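Local coordinates for protein G/U mismatch-specific DNA glycosylase (Deinococcus radiodurans, PDB 2C2Q) that is a mismatch-specific DNA glycosylase of the uracil-DNA glycosylase superfamily, an alpha/beta protein built round a central, mostly parallel beta-sheet, at residues Ser36-Arg41 against Ala47-Lys52; Arg65-Val68 against Ala73-Pro76; Trp54-Ala59 against Asn166-Glu171; Asp9-Gly12 against Val18-Val21. The protein carries 1 engineered substitution. All blocks are in the same frame, centred on the assembly; numbering follows the deposited sequence.

Contact 1. Residues Ser36-Arg41 against Ala47-Lys52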
loop_
_atom_site.group_PDB
_atom_site.type_symbol
_atom_site.label_atom_id
_atom_site.label_comp_id
_atom_site.label_asym_id
_atom_site.label_seq_id
_atom_site.Cartn_x
_atom_site.Cartn_y
_atom_site.Cartn_z
ATOM N N SER A 36 -5.012 -7.215 8.666
ATOM C CA SER A 36 -5.339 -8.506 9.318
ATOM C C SER A 36 -5.701 -8.306 10.797
ATOM O O SER A 36 -5.377 -7.287 11.440
ATOM C CB SER A 36 -4.156 -9.534 9.213
ATOM O OG SER A 36 -3.118 -9.092 10.091
ATOM N N GLY A 37 -6.317 -9.337 11.406
ATOM C CA GLY A 37 -6.555 -9.262 12.859
ATOM C C GLY A 37 -5.327 -9.050 13.654
ATOM O O GLY A 37 -5.285 -8.254 14.594
ATOM N N ILE A 38 -4.254 -9.749 13.290
ATOM C CA ILE A 38 -3.017 -9.557 14.016
ATOM C C ILE A 38 -2.512 -8.099 13.870
ATOM O O ILE A 38 -2.065 -7.495 14.849
ATOM C CB ILE A 38 -1.918 -10.592 13.448
ATOM C CG1 ILE A 38 -2.296 -12.034 13.902
ATOM C CG2 ILE A 38 -0.489 -10.220 13.898
ATOM C CD1 ILE A 38 -1.413 -13.101 13.096
ATOM N N SER A 39 -2.567 -7.559 12.655
ATOM C CA SER A 39 -2.148 -6.162 12.402
ATOM C C SER A 39 -2.985 -5.141 13.226
ATOM O O SER A 39 -2.437 -4.240 13.823
ATOM C CB SER A 39 -2.214 -5.857 10.915
ATOM O OG SER A 39 -1.215 -6.656 10.238
ATOM N N ALA A 40 -4.280 -5.361 13.234
ATOM C CA ALA A 40 -5.216 -4.488 13.987
ATOM C C ALA A 40 -4.901 -4.557 15.491
ATOM O O ALA A 40 -4.827 -3.543 16.161
ATOM C CB ALA A 40 -6.607 -4.898 13.731
ATOM N N ARG A 41 -4.723 -5.773 16.027
ATOM C CA ARG A 41 -4.368 -5.922 17.438
ATOM C C ARG A 41 -3.049 -5.324 17.805
ATOM O O ARG A 41 -2.959 -4.667 18.838
ATOM C CB ARG A 41 -4.424 -7.381 17.851
ATOM C CG ARG A 41 -5.846 -7.858 17.812
ATOM C CD ARG A 41 -6.057 -9.157 18.536
ATOM N NE ARG A 41 -5.096 -10.176 18.107
ATOM C CZ ARG A 41 -5.226 -10.924 17.015
ATOM N NH1 ARG A 41 -6.277 -10.779 16.209
ATOM N NH2 ARG A 41 -4.306 -11.830 16.747
ATOM N N ALA A 47 1.597 -7.276 10.091
ATOM C CA ALA A 47 2.184 -7.750 11.329
ATOM C C ALA A 47 2.188 -9.284 11.494
ATOM O O ALA A 47 2.823 -9.792 12.430
ATOM C CB ALA A 47 1.517 -7.062 12.576
ATOM N N ASN A 48 1.446 -9.999 10.651
ATOM C CA ASN A 48 1.466 -11.470 10.663
ATOM C C ASN A 48 2.895 -11.853 10.319
ATOM O O ASN A 48 3.454 -11.427 9.311
ATOM C CB ASN A 48 0.487 -12.036 9.653
ATOM C CG ASN A 48 0.540 -13.559 9.574
ATOM O OD1 ASN A 48 1.612 -14.154 9.707
ATOM N ND2 ASN A 48 -0.598 -14.179 9.364
ATOM N N PRO A 49 3.525 -12.601 11.211
ATOM C CA PRO A 49 4.951 -12.851 11.072
ATOM C C PRO A 49 5.300 -13.632 9.791
ATOM O O PRO A 49 6.443 -13.591 9.388
ATOM C CB PRO A 49 5.290 -13.701 12.298
ATOM C CG PRO A 49 4.170 -13.484 13.246
ATOM C CD PRO A 49 2.927 -13.229 12.412
ATOM N N GLU A 50 4.342 -14.324 9.172
ATOM C CA GLU A 50 4.573 -15.054 7.894
ATOM C C GLU A 50 4.253 -14.193 6.650
ATOM O O GLU A 50 4.389 -14.652 5.498
ATOM C CB GLU A 50 3.749 -16.330 7.858
ATOM C CG GLU A 50 4.141 -17.290 8.972
ATOM C CD GLU A 50 3.423 -18.613 8.859
ATOM O OE1 GLU A 50 2.174 -18.627 8.967
ATOM O OE2 GLU A 50 4.111 -19.647 8.652
ATOM N N ASN A 51 3.723 -12.980 6.872
ATOM C CA ASN A 51 3.481 -12.070 5.776
ATOM C C ASN A 51 4.843 -11.562 5.305
ATOM O O ASN A 51 5.644 -11.138 6.138
ATOM C CB ASN A 51 2.583 -10.867 6.221
ATOM C CG ASN A 51 2.137 -10.059 5.022
ATOM O OD1 ASN A 51 2.981 -9.486 4.322
ATOM N ND2 ASN A 51 0.828 -10.047 4.730
ATOM N N LYS A 52 5.111 -11.593 3.987
ATOM C CA LYS A 52 6.465 -11.295 3.440
ATOM C C LYS A 52 6.722 -9.785 3.230
ATOM O O LYS A 52 7.776 -9.400 2.747
ATOM C CB LYS A 52 6.673 -11.963 2.046
ATOM C CG LYS A 52 6.428 -13.448 2.019
ATOM C CD LYS A 52 6.859 -14.037 0.628
ATOM C CE LYS A 52 5.619 -14.531 -0.065
ATOM N NZ LYS A 52 5.048 -15.697 0.624
HETATM O O HOH W 1 -0.543 -9.233 8.387
#
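Ser39 and Ile38, next to each other in the first turn of helix 37-42, meet the loop 47-52 in different ways. Ser39 places OG anti to its carbonyl carbon (chi1 -67°), where Ala47 N donates to it almost straight, 2.9 Å from N to OG at an N-H...O angle of 174°. Beside that bond, Ala47 CB lies 3.6 Å from the same OG. Ile38 points its two branches at separate targets. CG2 sits over the Ala47-Asn48 peptide, 3.6 Å from Ala47 O, while CD1 lies over one face of the Asn48 amide, toward its ND2 side, 4.0 Å from ND2. Asn48 OD1 is used within its own loop, accepting from Glu50 N in an Asx turn at the head of the type I turn 48-51. Ser36, the N-cap of the helix, accepts from Ser39 N through OG (3.0 Å), and a water lies between Ser36 OG and Asn48 N, accepting from the latter. The helix start, just after strand 28-32, is thus tied to the link toward helix 53-59. Ser39 is held at its hydroxyl by the loop and at its backbone N by the Ser36 cap, and Ile38 lays hydrocarbon over the neighbouring Ala47-Asn48 peptide.

Contact 2. Residues Arg65-Val68 against Ala73-Pro76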
loop_
_atom_site.group_PDB
_atom_site.type_symbol
_atom_site.label_atom_id
_atom_site.label_comp_id
_atom_site.label_asym_id
_atom_site.label_seq_id
_atom_site.Cartn_x
_atom_site.Cartn_y
_atom_site.Cartn_z
ATOM N N ARG A 65 17.017 -1.711 5.985
ATOM C CA ARG A 65 17.004 -2.747 7.029
ATOM C C ARG A 65 15.610 -3.338 6.957
ATOM O O ARG A 65 14.747 -2.710 6.361
ATOM C CB ARG A 65 17.197 -2.115 8.406
ATOM C CG ARG A 65 18.659 -2.135 8.953
ATOM C CD ARG A 65 18.856 -1.238 10.229
ATOM N NE ARG A 65 17.591 -0.596 10.622
ATOM C CZ ARG A 65 16.700 -1.109 11.479
ATOM N NH1 ARG A 65 16.939 -2.271 12.082
ATOM N NH2 ARG A 65 15.563 -0.452 11.745
ATOM N N GLN A 66 15.381 -4.518 7.529
ATOM C CA GLN A 66 14.025 -5.048 7.602
ATOM C C GLN A 66 13.364 -4.409 8.844
ATOM O O GLN A 66 13.846 -4.589 9.998
ATOM C CB GLN A 66 13.992 -6.588 7.669
ATOM C CG GLN A 66 12.587 -7.146 7.939
ATOM C CD GLN A 66 12.489 -8.674 7.862
ATOM O OE1 GLN A 66 13.269 -9.327 7.158
ATOM N NE2 GLN A 66 11.516 -9.238 8.553
ATOM N N LEU A 67 12.308 -3.638 8.621
ATOM C CA LEU A 67 11.637 -3.015 9.777
ATOM C C LEU A 67 10.843 -4.086 10.480
ATOM O O LEU A 67 10.436 -5.079 9.832
ATOM C CB LEU A 67 10.671 -1.900 9.376
ATOM C CG LEU A 67 10.969 -0.696 8.468
ATOM C CD1 LEU A 67 10.260 0.583 8.873
ATOM C CD2 LEU A 67 12.386 -0.453 7.980
ATOM N N VAL A 68 10.540 -3.879 11.775
ATOM C CA VAL A 68 9.590 -4.727 12.446
ATOM C C VAL A 68 8.247 -3.993 12.254
ATOM O O VAL A 68 8.266 -2.779 11.920
ATOM C CB VAL A 68 9.952 -4.930 13.906
ATOM C CG1 VAL A 68 11.326 -5.698 13.995
ATOM C CG2 VAL A 68 10.029 -3.602 14.611
ATOM N N ALA A 73 5.539 3.483 10.998
ATOM C CA ALA A 73 5.415 4.922 10.856
ATOM C C ALA A 73 6.689 5.669 10.485
ATOM O O ALA A 73 6.628 6.857 10.164
ATOM C CB ALA A 73 4.718 5.601 12.111
ATOM N N THR A 74 7.851 4.974 10.512
ATOM C CA THR A 74 9.096 5.583 10.163
ATOM C C THR A 74 9.323 5.593 8.656
ATOM O O THR A 74 10.251 6.228 8.155
ATOM C CB THR A 74 10.274 4.870 10.857
ATOM O OG1 THR A 74 10.428 3.539 10.303
ATOM C CG2 THR A 74 10.040 4.670 12.396
ATOM N N LEU A 75 8.447 4.917 7.919
ATOM C CA LEU A 75 8.657 4.800 6.497
ATOM C C LEU A 75 8.850 6.121 5.731
ATOM O O LEU A 75 9.525 6.119 4.687
ATOM C CB LEU A 75 7.515 3.991 5.830
ATOM C CG LEU A 75 7.549 2.459 6.031
ATOM C CD1 LEU A 75 6.331 1.836 5.333
ATOM C CD2 LEU A 75 8.863 1.906 5.434
ATOM N N PRO A 76 8.223 7.229 6.145
ATOM C CA PRO A 76 8.435 8.471 5.394
ATOM C C PRO A 76 9.883 8.947 5.296
ATOM O O PRO A 76 10.199 9.709 4.368
ATOM C CB PRO A 76 7.564 9.515 6.136
ATOM C CG PRO A 76 6.471 8.686 6.717
ATOM C CD PRO A 76 7.164 7.415 7.178
#
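Thr74, on a 3-10 turn, is the first residue of 73-76 to meet Leu67, the two side chains running antiparallel alongside one another. A chi1 of 68° tucks OG1 over the backbone, which turns the oxygen to the leucine, 3.3 Å from Leu67 CD1. The methyl approaches the oxygen without being its polar partner: OG1 is hydrogen-bonded to Glu71 O, earlier in the same connection. Both segments belong to the long loop from helix 53-59 to strand 80-84, an edge strand of the central sheet; this loop is the return half of the crossover connecting the parallel strands 28-32 and 80-84, and the contact closes a short excursion within it. Leu75 comes next and approaches by its far end, CD2 standing 3.9 Å from Leu67 CD1 with the two side chains meeting at a slant. Leu67 CD1 is therefore shared between a hydroxyl and a methyl, and the leucine holds a chi2 of -144°, well off a staggered value. Trp54 of helix 53-59 touches both leucines, and Leu75 also rests on Leu80 and Leu82 of the strand ahead. The backbones keep their distance, 9.0 Å between Leu67 CA and Thr74 CA, and the side chains alone make the contact between the segments. Pro76 turns to another neighbour altogether, packing on Val21, Gln23 and Leu26.

Contact 3. Residues Trp54-Ala59 against Asn166-Glu171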
loop_
_atom_site.group_PDB
_atom_site.type_symbol
_atom_site.label_atom_id
_atom_site.label_comp_id
_atom_site.label_asym_id
_atom_site.label_seq_id
_atom_site.Cartn_x
_atom_site.Cartn_y
_atom_site.Cartn_z
ATOM N N TRP A 54 7.479 -6.898 5.026
ATOM C CA TRP A 54 8.657 -6.205 5.623
ATOM C C TRP A 54 10.000 -6.744 5.062
ATOM O O TRP A 54 10.843 -5.952 4.633
ATOM C CB TRP A 54 8.629 -6.200 7.124
ATOM C CG TRP A 54 7.443 -5.423 7.627
ATOM C CD1 TRP A 54 6.361 -5.935 8.241
ATOM C CD2 TRP A 54 7.200 -3.989 7.479
ATOM N NE1 TRP A 54 5.454 -4.928 8.541
ATOM C CE2 TRP A 54 5.910 -3.734 8.047
ATOM C CE3 TRP A 54 7.913 -2.916 6.902
ATOM C CZ2 TRP A 54 5.371 -2.444 8.148
ATOM C CZ3 TRP A 54 7.356 -1.621 6.966
ATOM C CH2 TRP A 54 6.090 -1.406 7.585
ATOM N N ARG A 55 10.064 -8.060 4.932
ATOM C CA ARG A 55 11.228 -8.729 4.244
ATOM C C ARG A 55 11.358 -8.193 2.820
ATOM O O ARG A 55 12.464 -7.839 2.378
ATOM C CB ARG A 55 10.962 -10.221 4.190
ATOM C CG ARG A 55 12.010 -11.125 3.515
ATOM C CD ARG A 55 11.580 -12.624 3.754
ATOM N NE ARG A 55 10.578 -12.642 4.850
ATOM C CZ ARG A 55 9.529 -13.469 4.943
ATOM N NH1 ARG A 55 9.333 -14.432 4.031
ATOM N NH2 ARG A 55 8.682 -13.354 5.974
ATOM N N THR A 56 10.243 -8.155 2.076
ATOM C CA THR A 56 10.258 -7.747 0.700
ATOM C C THR A 56 10.729 -6.309 0.531
ATOM O O THR A 56 11.593 -6.023 -0.285
ATOM C CB THR A 56 8.869 -8.015 0.006
ATOM O OG1 THR A 56 8.552 -9.430 0.093
ATOM C CG2 THR A 56 8.865 -7.614 -1.478
ATOM N N LEU A 57 10.211 -5.372 1.336
ATOM C CA LEU A 57 10.752 -4.015 1.221
ATOM C C LEU A 57 12.283 -3.958 1.383
ATOM O O LEU A 57 12.908 -3.157 0.700
ATOM C CB LEU A 57 10.139 -3.090 2.291
ATOM C CG LEU A 57 8.630 -2.805 2.267
ATOM C CD1 LEU A 57 8.257 -1.582 3.078
ATOM C CD2 LEU A 57 7.842 -2.872 1.027
ATOM N N HIS A 58 12.823 -4.718 2.331
ATOM C CA HIS A 58 14.291 -4.803 2.573
ATOM C C HIS A 58 14.969 -5.435 1.340
ATOM O O HIS A 58 15.950 -4.870 0.803
ATOM C CB HIS A 58 14.582 -5.633 3.784
ATOM C CG HIS A 58 16.039 -5.681 4.133
ATOM N ND1 HIS A 58 16.595 -6.716 4.861
ATOM C CD2 HIS A 58 17.037 -4.803 3.882
ATOM C CE1 HIS A 58 17.888 -6.476 5.022
ATOM N NE2 HIS A 58 18.181 -5.322 4.443
ATOM N N ALA A 59 14.405 -6.561 0.880
ATOM C CA ALA A 59 14.967 -7.361 -0.240
ATOM C C ALA A 59 15.168 -6.496 -1.466
ATOM O O ALA A 59 16.209 -6.636 -2.165
ATOM C CB ALA A 59 14.050 -8.536 -0.614
ATOM N N ASN A 166 2.850 -19.375 -3.044
ATOM C CA ASN A 166 1.984 -19.455 -4.213
ATOM C C ASN A 166 2.345 -18.604 -5.446
ATOM O O ASN A 166 3.341 -18.849 -6.189
ATOM C CB ASN A 166 0.621 -18.962 -3.654
ATOM C CG ASN A 166 -0.603 -19.485 -4.382
ATOM O OD1 ASN A 166 -1.633 -18.780 -4.412
ATOM N ND2 ASN A 166 -0.539 -20.724 -4.932
ATOM N N HIS A 167 1.464 -17.616 -5.621
ATOM C CA HIS A 167 1.402 -16.685 -6.733
ATOM C C HIS A 167 2.339 -15.492 -6.540
ATOM O O HIS A 167 2.476 -14.640 -7.419
ATOM C CB HIS A 167 -0.016 -16.159 -6.835
ATOM C CG HIS A 167 -1.009 -17.178 -7.287
ATOM N ND1 HIS A 167 -2.258 -17.304 -6.713
ATOM C CD2 HIS A 167 -0.942 -18.116 -8.265
ATOM C CE1 HIS A 167 -2.917 -18.280 -7.319
ATOM N NE2 HIS A 167 -2.142 -18.785 -8.266
ATOM N N PHE A 168 2.995 -15.449 -5.392
ATOM C CA PHE A 168 3.893 -14.372 -5.105
ATOM C C PHE A 168 5.019 -14.314 -6.143
ATOM O O PHE A 168 5.541 -15.361 -6.563
ATOM C CB PHE A 168 4.472 -14.529 -3.699
ATOM C CG PHE A 168 5.398 -13.445 -3.343
ATOM C CD1 PHE A 168 4.896 -12.138 -3.122
ATOM C CD2 PHE A 168 6.766 -13.669 -3.272
ATOM C CE1 PHE A 168 5.763 -11.112 -2.827
ATOM C CE2 PHE A 168 7.662 -12.640 -2.966
ATOM C CZ PHE A 168 7.154 -11.338 -2.731
ATOM N N ARG A 169 5.363 -13.106 -6.596
ATOM C CA ARG A 169 6.496 -12.942 -7.518
ATOM C C ARG A 169 7.235 -11.683 -7.129
ATOM O O ARG A 169 6.588 -10.662 -6.896
ATOM C CB ARG A 169 6.030 -12.776 -8.960
ATOM C CG ARG A 169 5.511 -14.060 -9.622
ATOM C CD ARG A 169 6.566 -15.150 -9.730
ATOM N NE ARG A 169 5.996 -16.342 -10.383
ATOM C CZ ARG A 169 5.200 -17.263 -9.811
ATOM N NH1 ARG A 169 4.788 -17.165 -8.541
ATOM N NH2 ARG A 169 4.794 -18.307 -10.553
ATOM N N LEU A 170 8.561 -11.750 -7.101
ATOM C CA LEU A 170 9.380 -10.609 -6.682
ATOM C C LEU A 170 9.507 -9.577 -7.774
ATOM O O LEU A 170 9.739 -8.384 -7.494
ATOM C CB LEU A 170 10.758 -11.054 -6.197
ATOM C CG LEU A 170 10.932 -11.551 -4.762
ATOM C CD1 LEU A 170 12.257 -12.311 -4.538
ATOM C CD2 LEU A 170 10.861 -10.300 -3.782
ATOM N N GLU A 171 9.401 -10.003 -9.038
ATOM C CA GLU A 171 9.674 -9.061 -10.129
ATOM C C GLU A 171 8.957 -7.704 -9.954
ATOM O O GLU A 171 9.632 -6.677 -10.077
ATOM C CB GLU A 171 9.328 -9.627 -11.514
ATOM C CG GLU A 171 9.916 -8.782 -12.642
ATOM C CD GLU A 171 9.690 -9.423 -14.009
ATOM O OE1 GLU A 171 8.803 -10.326 -14.118
ATOM O OE2 GLU A 171 10.380 -9.005 -14.976
#
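Thr56 and Phe168 are brought together by two complementary torsions: chi1 of -59° sets Thr56 CG2 anti to the backbone N and OG1 anti to the carbonyl carbon, and chi1 of -180° extends the Phe168 ring away from its own backbone N, out toward the helix. The side chains advance from opposite directions, and the ring arrives by its far end, with CZ 3.7 Å from Thr56 OG1; the hydroxyl lies obliquely to the ring. That oxygen has its hydrogen-bond partner in Lys52 O, one helical turn back, and gives the phenyl only a van der Waals neighbour. The other branch of the threonine serves Leu170: CG2 meets Leu170 CD2 at 4.1 Å, the two side chains crossing at an angle. The two branches of Thr56 thus meet a ring and a methyl that themselves pack side by side, Phe168 CZ lying 4.0 Å from Leu170 CD2. Between these two residues, the intervening Arg169 folds back on its own loop, where NH1 donates to Phe168 O at 2.8 Å and to Asn166 O at 3.2 Å. Both carbonyl oxygens lie close to the guanidinium plane; the one of Asn166 receives the bond on a lone pair, that of Phe168 from above its carbonyl plane. Trp173 of helix 171-188 meets the Phe168 ring and also touches Thr56 and Leu57. The contact joins a short helix to the segment leading from the last parallel strand into the C-terminal helix, an outer-layer join of the layered alpha/beta fold of the uracil-DNA glycosylase superfamily.

Contact 4. Residues Asp9-Gly12 against Val18-Val21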
loop_
_atom_site.group_PDB
_atom_site.type_symbol
_atom_site.label_atom_id
_atom_site.label_comp_id
_atom_site.label_asym_id
_atom_site.label_seq_id
_atom_site.Cartn_x
_atom_site.Cartn_y
_atom_site.Cartn_z
ATOM N N ASP A 9 -8.118 13.132 8.981
ATOM C CA ASP A 9 -6.826 13.115 9.675
ATOM C C ASP A 9 -6.254 11.681 9.638
ATOM O O ASP A 9 -6.886 10.800 9.148
ATOM C CB ASP A 9 -6.937 13.632 11.103
ATOM C CG ASP A 9 -7.906 12.812 11.984
ATOM O OD1 ASP A 9 -8.223 11.681 11.697
ATOM O OD2 ASP A 9 -8.455 13.226 13.005
ATOM N N LEU A 10 -5.065 11.487 10.174
ATOM C CA LEU A 10 -4.393 10.195 10.022
ATOM C C LEU A 10 -5.088 9.050 10.786
ATOM O O LEU A 10 -4.878 7.857 10.463
ATOM C CB LEU A 10 -2.956 10.342 10.502
ATOM C CG LEU A 10 -2.060 11.183 9.625
ATOM C CD1 LEU A 10 -0.658 11.339 10.271
ATOM C CD2 LEU A 10 -1.938 10.536 8.212
ATOM N N THR A 11 -5.882 9.402 11.807
ATOM C CA THR A 11 -6.595 8.361 12.597
ATOM C C THR A 11 -8.077 8.282 12.257
ATOM O O THR A 11 -8.821 7.529 12.875
ATOM C CB THR A 11 -6.445 8.607 14.130
ATOM O OG1 THR A 11 -7.169 9.812 14.490
ATOM C CG2 THR A 11 -4.982 8.880 14.585
ATOM N N GLY A 12 -8.528 9.086 11.295
ATOM C CA GLY A 12 -9.916 9.063 10.856
ATOM C C GLY A 12 -10.803 9.530 12.014
ATOM O O GLY A 12 -11.916 9.015 12.173
ATOM N N VAL A 18 -5.863 1.371 12.681
ATOM C CA VAL A 18 -4.447 1.680 12.701
ATOM C C VAL A 18 -4.274 3.006 11.889
ATOM O O VAL A 18 -5.003 3.147 10.912
ATOM C CB VAL A 18 -3.611 0.598 12.010
ATOM C CG1 VAL A 18 -2.136 0.900 12.283
ATOM C CG2 VAL A 18 -3.999 -0.813 12.606
ATOM N N PRO A 19 -3.474 3.966 12.367
ATOM C CA PRO A 19 -3.287 5.242 11.649
ATOM C C PRO A 19 -2.778 5.027 10.214
ATOM O O PRO A 19 -1.996 4.083 9.944
ATOM C CB PRO A 19 -2.210 5.972 12.455
ATOM C CG PRO A 19 -2.397 5.477 13.848
ATOM C CD PRO A 19 -2.688 3.971 13.632
ATOM N N ASP A 20 -3.255 5.850 9.313
ATOM C CA ASP A 20 -2.521 6.135 8.055
ATOM C C ASP A 20 -1.127 6.686 8.284
ATOM O O ASP A 20 -0.842 7.298 9.338
ATOM C CB ASP A 20 -3.308 7.095 7.224
ATOM C CG ASP A 20 -4.469 6.416 6.567
ATOM O OD1 ASP A 20 -4.513 5.129 6.473
ATOM O OD2 ASP A 20 -5.408 7.114 6.144
ATOM N N VAL A 21 -0.204 6.414 7.332
ATOM C CA VAL A 21 1.078 7.085 7.328
ATOM C C VAL A 21 1.125 7.876 6.020
ATOM O O VAL A 21 1.399 7.320 4.925
ATOM C CB VAL A 21 2.245 6.059 7.399
ATOM C CG1 VAL A 21 3.617 6.717 7.336
ATOM C CG2 VAL A 21 2.064 5.155 8.637
HETATM O O HOH W 2 -5.575 9.790 6.625
#
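A backbone hydrogen bond joins Leu10 to Asp20, linking the type I turn 9-12 to the irregular segment 18-21, both in the N-terminal arm ahead of strand 28-32. Asp20 N donates to Leu10 O at 2.8 Å, in the carbonyl plane though bent at the hydrogen (139°), and Pro19 CA adds a C-H...O contact to the same oxygen at 3.3 Å. The Leu10 side chain, with CG anti to the carbonyl carbon, is laid across the Asp20 backbone so that CD2 stands 3.6 Å from Asp20 O and 3.8 Å from Asp20 CB. Thr11 CG2 brushes Pro19 CG at 4.3 Å. In the turn, Asp9 OD1 accepts a weak bond from Thr11 N and also accepts from Ser13 N. A water donates to both Asp9 O and Asp20 OD2, the latter at 2.7 Å, and so spans the two segments. The buried Asp20 carboxylate has further partners: OD1 pairs with Lys87 and accepts from Thr83, while OD2 pairs with Lys109. The acid is gripped at both oxygens, its charge probably balanced by the two lysines, and the arm is fastened to the body by salt bridges on one side of Asp20 and a backbone hydrogen bond from its N on the other.

Overall arrangement
The four contacts are each centred about 13 or 14 Å from the middle of the chain. Contact 4 closes first and meets contact 1 where Val18 CG2 lies 4.0 Å from Ser39 O, and contact 2 where Val21 CG1 lies 3.5 Å from Pro76 CG. Contact 2 is nested in the loop closed by contact 3 and packs on its helix, Leu67 O being 3.4 Å from Trp54 CB. Contacts 1 and 3 join through Lys52 and Phe168, whereas contacts 3 and 4 lie on opposite sides, centres about 25 Å apart. A bound acetate ion, probably from the crystallisation liquor though such ions often mark pockets, lies about 4 Å from the Ser39 side chain in contact 1.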